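Local coordinates for protein ATP-dependent CLP protease, putative (Plasmodium falciparum, PDB 2F6I) that probably acts as the serine peptidase of a Clp system, its catalytic domain assembling into a fourteen-subunit particle that cuts proteins into small peptides in the presence of ATP, at residues Ala53-Asp64 with Ala87-Ser97. Residues are numbered along the deposited sequence; the frame is centred on the assembly and turned at random.
Sequences ADELISQLLYLD and AILDIFNYIKS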
# COMPACT_ATOMS: atom_id res chain seq x y z
N ALA C 53 0.28 21.37 -22.94
CA ALA C 53 0.91 22.50 -23.59
C ALA C 53 1.49 22.05 -24.93
O ALA C 53 1.42 22.76 -25.93
CB ALA C 53 2.02 23.07 -22.71
N ASP C 54 2.05 20.84 -24.95
CA ASP C 54 2.64 20.28 -26.16
C ASP C 54 1.59 20.05 -27.23
O ASP C 54 1.81 20.33 -28.41
CB ASP C 54 3.35 18.96 -25.84
CG ASP C 54 3.78 18.21 -27.09
OD1 ASP C 54 4.57 18.76 -27.89
OD2 ASP C 54 3.32 17.06 -27.28
N GLU C 55 0.43 19.53 -26.83
CA GLU C 55 -0.64 19.27 -27.78
C GLU C 55 -1.18 20.57 -28.35
O GLU C 55 -1.34 20.71 -29.56
CB GLU C 55 -1.77 18.49 -27.09
CG GLU C 55 -1.30 17.27 -26.32
CD GLU C 55 -2.44 16.49 -25.71
OE1 GLU C 55 -3.34 17.11 -25.10
OE2 GLU C 55 -2.44 15.24 -25.84
N LEU C 56 -1.46 21.53 -27.47
CA LEU C 56 -1.99 22.82 -27.89
C LEU C 56 -1.05 23.51 -28.87
O LEU C 56 -1.49 24.08 -29.87
CB LEU C 56 -2.24 23.71 -26.67
CG LEU C 56 -2.92 25.06 -26.93
CD1 LEU C 56 -4.24 24.84 -27.64
CD2 LEU C 56 -3.13 25.78 -25.61
N ILE C 57 0.25 23.47 -28.57
CA ILE C 57 1.24 24.09 -29.44
C ILE C 57 1.24 23.39 -30.80
O ILE C 57 1.23 24.04 -31.84
CB ILE C 57 2.65 24.02 -28.82
CG1 ILE C 57 2.73 24.96 -27.62
CG2 ILE C 57 3.71 24.39 -29.86
CD1 ILE C 57 4.06 24.94 -26.90
N SER C 58 1.25 22.06 -30.78
CA SER C 58 1.22 21.29 -32.02
C SER C 58 0.03 21.72 -32.86
O SER C 58 0.15 21.99 -34.06
CB SER C 58 1.11 19.79 -31.73
OG SER C 58 2.29 19.31 -31.13
N GLN C 59 -1.13 21.78 -32.21
CA GLN C 59 -2.37 22.16 -32.85
C GLN C 59 -2.35 23.57 -33.41
O GLN C 59 -2.85 23.81 -34.52
CB GLN C 59 -3.52 21.99 -31.86
CG GLN C 59 -3.90 20.53 -31.64
CD GLN C 59 -4.49 20.27 -30.27
OE1 GLN C 59 -5.35 21.02 -29.80
NE2 GLN C 59 -4.05 19.19 -29.63
N LEU C 60 -1.78 24.51 -32.67
CA LEU C 60 -1.71 25.89 -33.13
C LEU C 60 -0.82 25.98 -34.36
O LEU C 60 -1.20 26.57 -35.37
CB LEU C 60 -1.17 26.80 -32.02
CG LEU C 60 -2.13 27.05 -30.85
CD1 LEU C 60 -1.42 27.77 -29.72
CD2 LEU C 60 -3.31 27.86 -31.34
N LEU C 61 0.37 25.37 -34.27
CA LEU C 61 1.30 25.38 -35.40
C LEU C 61 0.67 24.71 -36.61
O LEU C 61 0.87 25.14 -37.75
CB LEU C 61 2.60 24.67 -35.02
CG LEU C 61 3.46 25.35 -33.96
CD1 LEU C 61 4.64 24.46 -33.61
CD2 LEU C 61 3.95 26.69 -34.49
N TYR C 62 -0.10 23.65 -36.37
CA TYR C 62 -0.75 22.93 -37.46
C TYR C 62 -1.77 23.81 -38.16
O TYR C 62 -1.75 23.94 -39.38
CB TYR C 62 -1.43 21.66 -36.95
CG TYR C 62 -2.23 20.94 -38.01
CD1 TYR C 62 -3.57 21.27 -38.25
CD2 TYR C 62 -1.65 19.96 -38.81
CE1 TYR C 62 -4.30 20.64 -39.25
CE2 TYR C 62 -2.38 19.32 -39.81
CZ TYR C 62 -3.70 19.67 -40.03
OH TYR C 62 -4.43 19.05 -41.02
N LEU C 63 -2.67 24.41 -37.39
CA LEU C 63 -3.70 25.27 -37.95
C LEU C 63 -3.08 26.42 -38.74
O LEU C 63 -3.41 26.64 -39.90
CB LEU C 63 -4.60 25.82 -36.85
CG LEU C 63 -5.52 24.82 -36.13
CD1 LEU C 63 -6.29 25.53 -35.03
CD2 LEU C 63 -6.48 24.20 -37.13
N ASP C 64 -2.16 27.15 -38.11
CA ASP C 64 -1.53 28.28 -38.77
C ASP C 64 -0.85 27.85 -40.07
O ASP C 64 -0.59 28.68 -40.94
CB ASP C 64 -0.50 28.94 -37.85
CG ASP C 64 -0.14 30.34 -38.29
OD1 ASP C 64 -1.06 31.17 -38.42
OD2 ASP C 64 1.06 30.62 -38.51
N ALA C 87 5.37 29.20 -22.78
CA ALA C 87 5.70 28.56 -24.04
C ALA C 87 4.51 28.71 -24.98
O ALA C 87 4.66 29.04 -26.15
CB ALA C 87 6.02 27.09 -23.82
N ILE C 88 3.32 28.46 -24.44
CA ILE C 88 2.10 28.58 -25.22
C ILE C 88 1.93 30.04 -25.66
O ILE C 88 1.49 30.32 -26.77
CB ILE C 88 0.87 28.15 -24.41
CG1 ILE C 88 0.94 26.64 -24.14
CG2 ILE C 88 -0.40 28.49 -25.16
CD1 ILE C 88 -0.22 26.11 -23.31
N LEU C 89 2.30 30.96 -24.77
CA LEU C 89 2.19 32.38 -25.06
C LEU C 89 3.10 32.74 -26.24
O LEU C 89 2.70 33.48 -27.14
CB LEU C 89 2.58 33.21 -23.83
CG LEU C 89 2.14 34.67 -23.81
CD1 LEU C 89 0.62 34.75 -23.79
CD2 LEU C 89 2.71 35.36 -22.57
N ASP C 90 4.32 32.21 -26.24
CA ASP C 90 5.26 32.46 -27.32
C ASP C 90 4.67 32.00 -28.65
O ASP C 90 4.68 32.73 -29.64
CB ASP C 90 6.59 31.74 -27.09
CG ASP C 90 7.55 32.53 -26.21
OD1 ASP C 90 7.44 33.77 -26.18
OD2 ASP C 90 8.42 31.90 -25.57
N ILE C 91 4.15 30.77 -28.66
CA ILE C 91 3.56 30.20 -29.86
C ILE C 91 2.38 31.06 -30.30
O ILE C 91 2.19 31.31 -31.50
CB ILE C 91 3.07 28.75 -29.60
CG1 ILE C 91 4.27 27.86 -29.25
CG2 ILE C 91 2.36 28.20 -30.83
CD1 ILE C 91 5.34 27.82 -30.33
N PHE C 92 1.60 31.52 -29.33
CA PHE C 92 0.44 32.36 -29.60
C PHE C 92 0.82 33.54 -30.48
O PHE C 92 0.20 33.79 -31.51
CB PHE C 92 -0.13 32.90 -28.29
CG PHE C 92 -1.45 32.31 -27.91
CD1 PHE C 92 -1.59 30.94 -27.72
CD2 PHE C 92 -2.55 33.13 -27.70
CE1 PHE C 92 -2.81 30.39 -27.34
CE2 PHE C 92 -3.78 32.60 -27.32
CZ PHE C 92 -3.91 31.22 -27.13
N ASN C 93 1.87 34.25 -30.07
CA ASN C 93 2.34 35.42 -30.79
C ASN C 93 3.32 35.12 -31.91
O ASN C 93 3.79 36.03 -32.60
CB ASN C 93 2.95 36.41 -29.80
CG ASN C 93 1.93 36.97 -28.83
OD1 ASN C 93 1.02 37.70 -29.23
ND2 ASN C 93 2.06 36.61 -27.56
N TYR C 94 3.63 33.84 -32.10
CA TYR C 94 4.55 33.44 -33.16
C TYR C 94 3.77 33.23 -34.46
O TYR C 94 4.20 33.67 -35.53
CB TYR C 94 5.26 32.14 -32.78
CG TYR C 94 6.24 31.64 -33.82
CD1 TYR C 94 6.52 30.28 -33.93
CD2 TYR C 94 6.89 32.52 -34.68
CE1 TYR C 94 7.42 29.80 -34.88
CE2 TYR C 94 7.80 32.05 -35.64
CZ TYR C 94 8.06 30.70 -35.73
OH TYR C 94 8.94 30.23 -36.67
N ILE C 95 2.62 32.57 -34.35
CA ILE C 95 1.80 32.30 -35.52
C ILE C 95 1.16 33.57 -36.09
O ILE C 95 0.97 34.56 -35.39
CB ILE C 95 0.68 31.28 -35.19
CG1 ILE C 95 -0.27 31.84 -34.13
CG2 ILE C 95 1.31 29.99 -34.68
CD1 ILE C 95 -1.46 30.95 -33.84
N LYS C 96 0.84 33.52 -37.38
CA LYS C 96 0.23 34.65 -38.07
C LYS C 96 -1.24 34.81 -37.70
O LYS C 96 -1.72 35.93 -37.50
CB LYS C 96 0.37 34.48 -39.58
CG LYS C 96 1.65 35.08 -40.17
CD LYS C 96 2.89 34.62 -39.43
CE LYS C 96 4.13 35.37 -39.91
NZ LYS C 96 5.34 35.01 -39.10
N SER C 97 -1.95 33.69 -37.61
CA SER C 97 -3.37 33.69 -37.27
C SER C 97 -3.64 34.44 -35.98
O SER C 97 -2.88 34.36 -35.02
CB SER C 97 -3.89 32.26 -37.13
OG SER C 97 -3.77 31.54 -38.34
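Asp64, in the last turn of 53-64, grips the chain that leaves helix 87-94 with both carboxylate oxygens. OD1 takes the backbone N of Ser97 at 2.8 Å in a nearly straight bond (164°) that meets its syn side from somewhat out of the carboxylate plane, and Ser97 OG, 2.7 Å away, on its anti lone pair; OD2 accepts Lys96 N from above the carboxylate plane. CG lies anti to the backbone N (chi1 -162°), which carries the short acid across to two peptide N-H groups that no helix carbonyl serves. Ile95 packs its CB and CG2 against the same aspartate, shielding one side of this polar clasp.

Between the two nearly parallel helices, whose axes come within 9.9 Å, the filling is aliphatic. Ile57 and Ile91 cross at about a right angle, CG2 of Ile57 lying 3.6 Å from Ile91 CG1, and branching at CB lets each isoleucine fill the space close to its own backbone. Ile88 extends CD1 over the small Ala53 and to Leu56 CD2 (3.7 Å). Leu60 branches only at CG, and its CD1 lies 3.8 Å from Phe92 CD1, approaching the ring obliquely.

Both helices belong to the alpha/beta core of the ClpP fold and follow consecutive parallel strands: Leu56 packs on strand 41-44, Phe92 and Ile95 on strand 71-77, while Ile88 and Phe92 also meet Ile114 of helix 109-116.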